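Local coordinates for DnaJ homolog subfamily C member 10 (Mus musculus, PDB 3APQ), which acts as an endoplasmic reticulum disulfide reductase in both the folding of proteins and the degradation of misfolded ones, here represented by its J domain and first thioredoxin domain, at residues S15-E18 and I19-A22; R87-F90 and G91-D94; R158-C161 and R162-G165. One frame throughout, in Å; residues are numbered along the deposited sequence.

Contact 1 of 3, residues S15-E18 and I19-A22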
loop_
_atom_site.group_PDB
_atom_site.type_symbol
_atom_site.label_atom_id
_atom_site.label_comp_id
_atom_site.label_asym_id
_atom_site.label_seq_id
_atom_site.Cartn_x
_atom_site.Cartn_y
_atom_site.Cartn_z
ATOM N N SER A 15 -1.922 3.799 12.245
ATOM C CA SER A 15 -1.355 4.044 10.912
ATOM C C SER A 15 -2.322 3.500 9.813
ATOM O O SER A 15 -3.214 2.729 10.105
ATOM C CB SER A 15 -0.037 3.289 10.771
ATOM O OG SER A 15 -0.227 1.883 10.898
ATOM N N SER A 16 -2.046 3.832 8.540
ATOM C CA SER A 16 -2.862 3.280 7.412
ATOM C C SER A 16 -2.693 1.786 7.367
ATOM O O SER A 16 -3.666 1.050 7.114
ATOM C CB SER A 16 -2.411 3.903 6.085
ATOM O OG SER A 16 -2.653 5.325 6.138
ATOM N N ARG A 17 -1.469 1.314 7.627
ATOM C CA ARG A 17 -1.252 -0.134 7.686
ATOM C C ARG A 17 -2.137 -0.777 8.748
ATOM O O ARG A 17 -2.769 -1.789 8.470
ATOM C CB ARG A 17 0.223 -0.501 7.940
ATOM C CG ARG A 17 0.472 -2.019 8.058
ATOM C CD ARG A 17 1.939 -2.285 8.498
ATOM N NE ARG A 17 2.033 -3.660 8.966
ATOM C CZ ARG A 17 1.717 -4.089 10.195
ATOM N NH1 ARG A 17 1.347 -3.249 11.168
ATOM N NH2 ARG A 17 1.789 -5.387 10.442
ATOM N N GLU A 18 -2.199 -0.216 9.956
ATOM C CA GLU A 18 -3.030 -0.841 11.043
ATOM C C GLU A 18 -4.491 -0.900 10.681
ATOM O O GLU A 18 -5.209 -1.921 10.912
ATOM C CB GLU A 18 -2.848 -0.073 12.375
ATOM C CG GLU A 18 -1.554 -0.444 13.035
ATOM C CD GLU A 18 -1.092 0.548 14.129
ATOM O OE1 GLU A 18 -1.228 1.782 13.998
ATOM O OE2 GLU A 18 -0.527 0.066 15.127
ATOM N N ILE A 19 -4.948 0.205 10.119
ATOM C CA ILE A 19 -6.314 0.302 9.604
ATOM C C ILE A 19 -6.608 -0.772 8.534
ATOM O O ILE A 19 -7.672 -1.435 8.596
ATOM C CB ILE A 19 -6.644 1.727 9.109
ATOM C CG1 ILE A 19 -6.560 2.712 10.301
ATOM C CG2 ILE A 19 -7.997 1.767 8.321
ATOM C CD1 ILE A 19 -6.364 4.205 9.916
ATOM N N ARG A 20 -5.711 -0.974 7.560
ATOM C CA ARG A 20 -5.942 -2.067 6.595
ATOM C C ARG A 20 -6.035 -3.394 7.246
ATOM O O ARG A 20 -6.889 -4.202 6.864
ATOM C CB ARG A 20 -4.816 -2.176 5.538
ATOM C CG ARG A 20 -4.807 -1.011 4.556
ATOM C CD ARG A 20 -3.817 -1.262 3.362
ATOM N NE ARG A 20 -2.418 -1.257 3.826
ATOM C CZ ARG A 20 -1.655 -0.170 3.876
ATOM N NH1 ARG A 20 -2.168 1.046 3.582
ATOM N NH2 ARG A 20 -0.377 -0.284 4.235
ATOM N N GLN A 21 -5.128 -3.665 8.175
ATOM C CA GLN A 21 -5.103 -4.965 8.815
ATOM C C GLN A 21 -6.407 -5.218 9.600
ATOM O O GLN A 21 -6.963 -6.360 9.567
ATOM C CB GLN A 21 -3.836 -5.150 9.616
ATOM C CG GLN A 21 -2.612 -5.229 8.584
ATOM C CD GLN A 21 -2.907 -6.276 7.443
ATOM O OE1 GLN A 21 -3.093 -7.461 7.751
ATOM N NE2 GLN A 21 -3.029 -5.820 6.151
ATOM N N ALA A 22 -6.935 -4.175 10.236
ATOM C CA ALA A 22 -8.114 -4.391 11.057
ATOM C C ALA A 22 -9.296 -4.643 10.140
ATOM O O ALA A 22 -10.094 -5.530 10.405
ATOM C CB ALA A 22 -8.395 -3.200 11.963
#
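Arg20 sets off with CG beside its own backbone N (chi1 -70°) and bends again at chi3 (-68°), which folds its guanidinium back over the preceding turn. One face of the flat group covers Ser16 O, 3.8 Å from Arg20 NH1, and Arg17 CA, 3.6 Å from Arg20 NH2, both offset toward its rim. Arginine suits the place because its long chain can run over the turn and still bring its nitrogens to two carboxylates, NE meeting Asp94 and NH1 Glu103 in salt bridges. Replacing it by alanine is likely to leave Glu103 without this salt bridge, and Asp94 with Gln21 but no arginine, and to uncover the turn at Ser16. Ser15 and Glu18 form a capping box: Glu18 N donates to Ser15 OG over 3.0 Å, while Ser15 N returns a bond to the anti lone pair of Glu18 OE1 at 2.8 Å. The short hydroxyl takes a first-turn NH, and the longer carboxylate reaches back to the NH of the cap residue. Apolar Ile19 lays CG1 3.4 Å from Ser15 O. In the J domain, Ile19 and Arg20 both touch Tyr52 of helix 41-55, and Arg20 also reaches the loop before strand 100-101.

Contact 2 of 3, residues R87-F90 and G91-D94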
loop_
_atom_site.group_PDB
_atom_site.type_symbol
_atom_site.label_atom_id
_atom_site.label_comp_id
_atom_site.label_asym_id
_atom_site.label_seq_id
_atom_site.Cartn_x
_atom_site.Cartn_y
_atom_site.Cartn_z
ATOM N N ARG A 87 -8.393 -11.462 0.564
ATOM C CA ARG A 87 -7.546 -12.504 1.095
ATOM C C ARG A 87 -6.171 -12.426 0.481
ATOM O O ARG A 87 -5.198 -12.650 1.162
ATOM C CB ARG A 87 -8.199 -13.894 0.806
ATOM C CG ARG A 87 -7.272 -15.101 1.222
ATOM C CD ARG A 87 -7.108 -15.171 2.746
ATOM N NE ARG A 87 -6.181 -16.264 3.116
ATOM C CZ ARG A 87 -4.875 -16.238 2.948
ATOM N NH1 ARG A 87 -4.286 -15.146 2.449
ATOM N NH2 ARG A 87 -4.122 -17.270 3.305
ATOM N N TYR A 88 -6.076 -12.136 -0.832
ATOM C CA TYR A 88 -4.811 -12.284 -1.520
ATOM C C TYR A 88 -4.301 -10.990 -2.190
ATOM O O TYR A 88 -3.133 -10.952 -2.562
ATOM C CB TYR A 88 -4.900 -13.348 -2.606
ATOM C CG TYR A 88 -5.126 -14.755 -2.070
ATOM C CD1 TYR A 88 -4.103 -15.439 -1.385
ATOM C CD2 TYR A 88 -6.342 -15.370 -2.222
ATOM C CE1 TYR A 88 -4.314 -16.776 -0.880
ATOM C CE2 TYR A 88 -6.586 -16.706 -1.716
ATOM C CZ TYR A 88 -5.551 -17.384 -1.048
ATOM O OH TYR A 88 -5.741 -18.670 -0.549
ATOM N N ASP A 89 -5.160 -9.964 -2.328
ATOM C CA ASP A 89 -4.783 -8.804 -3.182
ATOM C C ASP A 89 -4.902 -7.450 -2.474
ATOM O O ASP A 89 -5.070 -6.413 -3.129
ATOM C CB ASP A 89 -5.631 -8.771 -4.475
ATOM C CG ASP A 89 -4.892 -8.063 -5.647
ATOM O OD1 ASP A 89 -3.660 -7.814 -5.598
ATOM O OD2 ASP A 89 -5.554 -7.728 -6.619
ATOM N N PHE A 90 -4.833 -7.495 -1.148
ATOM C CA PHE A 90 -5.122 -6.337 -0.307
ATOM C C PHE A 90 -4.008 -6.181 0.739
ATOM O O PHE A 90 -3.669 -7.148 1.414
ATOM C CB PHE A 90 -6.483 -6.530 0.365
ATOM C CG PHE A 90 -6.880 -5.361 1.179
ATOM C CD1 PHE A 90 -7.354 -4.195 0.569
ATOM C CD2 PHE A 90 -6.699 -5.378 2.567
ATOM C CE1 PHE A 90 -7.726 -3.082 1.342
ATOM C CE2 PHE A 90 -7.048 -4.270 3.365
ATOM C CZ PHE A 90 -7.575 -3.112 2.748
ATOM N N GLY A 91 -3.430 -4.984 0.845
ATOM C CA GLY A 91 -2.346 -4.743 1.823
ATOM C C GLY A 91 -1.199 -5.721 1.641
ATOM O O GLY A 91 -0.720 -6.327 2.603
ATOM N N ILE A 92 -0.787 -5.894 0.380
ATOM C CA ILE A 92 0.126 -6.961 -0.028
ATOM C C ILE A 92 1.337 -7.122 0.872
ATOM O O ILE A 92 1.770 -8.247 1.159
ATOM C CB ILE A 92 0.692 -6.637 -1.528
ATOM C CG1 ILE A 92 -0.458 -6.810 -2.516
ATOM C CG2 ILE A 92 1.759 -7.560 -1.973
ATOM C CD1 ILE A 92 -1.388 -8.018 -2.114
ATOM N N TYR A 93 1.939 -6.001 1.226
ATOM C CA TYR A 93 3.222 -6.096 1.943
ATOM C C TYR A 93 3.126 -5.764 3.397
ATOM O O TYR A 93 4.170 -5.548 3.987
ATOM C CB TYR A 93 4.299 -5.196 1.277
ATOM C CG TYR A 93 4.648 -5.703 -0.130
ATOM C CD1 TYR A 93 5.225 -6.972 -0.333
ATOM C CD2 TYR A 93 4.357 -4.913 -1.256
ATOM C CE1 TYR A 93 5.541 -7.432 -1.627
ATOM C CE2 TYR A 93 4.618 -5.381 -2.531
ATOM C CZ TYR A 93 5.227 -6.636 -2.700
ATOM O OH TYR A 93 5.483 -7.052 -3.971
ATOM N N ASP A 94 1.910 -5.733 3.947
ATOM C CA ASP A 94 1.662 -5.340 5.357
ATOM C C ASP A 94 2.256 -6.257 6.404
ATOM O O ASP A 94 2.436 -5.840 7.549
ATOM C CB ASP A 94 0.177 -5.179 5.632
ATOM C CG ASP A 94 -0.395 -3.898 4.993
ATOM O OD1 ASP A 94 0.399 -3.076 4.437
ATOM O OD2 ASP A 94 -1.629 -3.732 5.032
#
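Ile92 sends CD1 back against the end of helix 83-88, 3.4 Å from Tyr88 O and 3.6 Å from Asp89 C, as the chain enters a type I beta turn running from Gly91 to Asp94. A beta-branched aliphatic suits this spot, since its CD1 methyl can lie against the backbone of the departing helix while the side chain also touches Tyr122 of the thioredoxin sheet. Phe90 faces the other way: with CG anti to its backbone N (chi1 -177°), the ring lies obliquely beside Gly91 N, 3.5 Å from Phe90 CG, and packs among Arg20, Lys24 and Tyr52 of the J domain. The turn is closed by Asp94 N donating to Gly91 O over 3.0 Å. Further out, Asp89 spends its two carboxylate oxygens on the thioredoxin side, OD2 taking the NH of Gly125 and OD1 meeting His130 NE2, close to the redox-active Cys126-Cys129 pair without touching it. Asp94 instead turns to the J domain, where its OD2 receives Gln21 NE2. Glycine fits the turn's first position because phi is positive (55°), and because a beta carbon placed on Gly91 would come within 2.4 Å of Asp94 OD2.

Contact 3 of 3, residues R158-C161 and R162-G165; sequences RMLC and RMKG
Residues 158-163 keep the helical pattern to its last turn, with Arg162 N donating to Arg158 O (2.9 Å) and Lys164 N to Leu160 O (3.1 Å); Lys164 N also makes a weak bond to Cys161 O. On the buried side, Leu160 holds CG anti to its backbone N (chi1 176°), and its CD1 methyl lies 4.1 Å from Lys164 CE. Lysine serves here through its carbons: bent at chi2 (-58°), its chain passes across the leucine and along Phe107 of helix 104-113 before the amine leads away. Leucine, compact and apolar, packs between Arg104 and Phe107 of that helix and Val152 of strand 148-153. Past Lys164 the helix is ended by a Schellman motif in the thioredoxin domain: Val166 N bonds back to Cys161 O, and Gly165 N to Arg162 O at 3.0 Å. Gly165 is its C-prime residue, and its positive phi (65°) is a conformation that favours glycine. Cys161, on the covered side, fastens the helix by a disulfide to Cys154, just after strand 148-153, and also packs on Val152. The outer side is exposed. In one of two modelled conformers, and so only tentatively, Met159 runs alongside Arg162, its CE methyl at the edge of the guanidinium, near the plane and 3.4 Å from Arg162 NE. The charged arginine suits the exposed surface, and its carbons and guanidinium edge give the apolar methionine something to lie against. Arg158, at the front of the helix, leads its guanidinium away from this turn to Ser123, where NH1 hydrogen-bonds to the hydroxyl OG.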
loop_
_atom_site.group_PDB
_atom_site.type_symbol
_atom_site.label_atom_id
_atom_site.label_comp_id
_atom_site.label_asym_id
_atom_site.label_seq_id
_atom_site.Cartn_x
_atom_site.Cartn_y
_atom_site.Cartn_z
ATOM N N ARG A 158 -3.700 6.721 -8.229
ATOM C CA ARG A 158 -3.351 6.576 -9.640
ATOM C C ARG A 158 -2.519 7.735 -10.092
ATOM O O ARG A 158 -1.615 7.572 -10.910
ATOM C CB ARG A 158 -4.612 6.480 -10.505
ATOM C CG ARG A 158 -5.401 5.218 -10.195
ATOM C CD ARG A 158 -4.753 3.995 -10.750
ATOM N NE ARG A 158 -5.511 2.774 -10.419
ATOM C CZ ARG A 158 -5.071 1.542 -10.638
ATOM N NH1 ARG A 158 -3.879 1.343 -11.175
ATOM N NH2 ARG A 158 -5.817 0.496 -10.294
ATOM N N MET A 159 -2.834 8.900 -9.542
ATOM C CA MET A 159 -2.186 10.097 -10.022
ATOM C C MET A 159 -0.714 10.151 -9.565
ATOM O O MET A 159 0.155 10.545 -10.373
ATOM C CB MET A 159 -3.060 11.311 -9.731
ATOM C CG MET A 159 -4.382 11.232 -10.548
ATOM S SD MET A 159 -4.174 11.503 -12.336
ATOM C CE MET A 159 -4.203 9.830 -13.008
ATOM N N LEU A 160 -0.436 9.657 -8.358
ATOM C CA LEU A 160 0.941 9.509 -7.901
ATOM C C LEU A 160 1.709 8.671 -8.922
ATOM O O LEU A 160 2.731 9.113 -9.444
ATOM C CB LEU A 160 0.981 8.872 -6.496
ATOM C CG LEU A 160 2.390 8.568 -5.921
ATOM C CD1 LEU A 160 3.327 9.805 -5.905
ATOM C CD2 LEU A 160 2.221 7.944 -4.535
ATOM N N CYS A 161 1.194 7.485 -9.267
ATOM C CA CYS A 161 1.862 6.644 -10.265
ATOM C C CYS A 161 2.015 7.365 -11.593
ATOM O O CYS A 161 3.099 7.324 -12.208
ATOM C CB CYS A 161 1.164 5.279 -10.380
ATOM S SG CYS A 161 1.344 4.588 -8.707
ATOM N N ARG A 162 0.972 8.067 -12.013
ATOM C CA ARG A 162 1.052 8.762 -13.300
ATOM C C ARG A 162 2.141 9.817 -13.245
ATOM O O ARG A 162 2.924 9.982 -14.197
ATOM C CB ARG A 162 -0.287 9.388 -13.714
ATOM C CG ARG A 162 -0.162 10.197 -15.002
ATOM C CD ARG A 162 -1.549 10.658 -15.449
ATOM N NE ARG A 162 -2.347 9.498 -15.806
ATOM C CZ ARG A 162 -2.337 8.966 -17.033
ATOM N NH1 ARG A 162 -1.587 9.529 -17.980
ATOM N NH2 ARG A 162 -3.082 7.898 -17.318
ATOM N N MET A 163 2.203 10.504 -12.118
ATOM C CA MET A 163 3.151 11.602 -11.936
ATOM C C MET A 163 4.579 11.078 -12.100
ATOM O O MET A 163 5.443 11.758 -12.673
ATOM C CB MET A 163 2.971 12.224 -10.560
ATOM C CG MET A 163 1.732 13.104 -10.444
ATOM S SD MET A 163 1.470 13.693 -8.759
ATOM C CE MET A 163 3.041 13.326 -7.976
ATOM N N LYS A 164 4.813 9.870 -11.610
ATOM C CA LYS A 164 6.148 9.309 -11.636
ATOM C C LYS A 164 6.438 8.532 -12.912
ATOM O O LYS A 164 7.457 7.790 -12.991
ATOM C CB LYS A 164 6.380 8.446 -10.400
ATOM C CG LYS A 164 6.115 9.186 -9.095
ATOM C CD LYS A 164 7.024 10.440 -9.001
ATOM C CE LYS A 164 6.525 11.414 -7.922
ATOM N NZ LYS A 164 7.262 12.737 -7.951
ATOM N N GLY A 165 5.572 8.715 -13.897
ATOM C CA GLY A 165 5.713 8.067 -15.201
ATOM C C GLY A 165 5.571 6.553 -15.105
ATOM O O GLY A 165 6.340 5.813 -15.736
#

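The contacts follow one another along the chain. Contact 1 opens helix 16-30 of the J domain, contact 2 lies where helix 83-88 gives way to the loop before strand 100-101, and contact 3 covers the short helix 158-163 and its C-terminal turn, after strand 148-153 of the thioredoxin sheet. Contacts 1 and 2 have centres about 11 Å apart and touch directly, Arg17 NE lying 2.6 Å from Asp94 O in a probable hydrogen bond, so J domain and connecting loop are joined there. Contact 3 stands apart, its centre about 23 Å from that of contact 1 and about 21 Å from that of contact 2. Contact 2, reaching both domains, is consistent with a defined orientation of the two in this crystal.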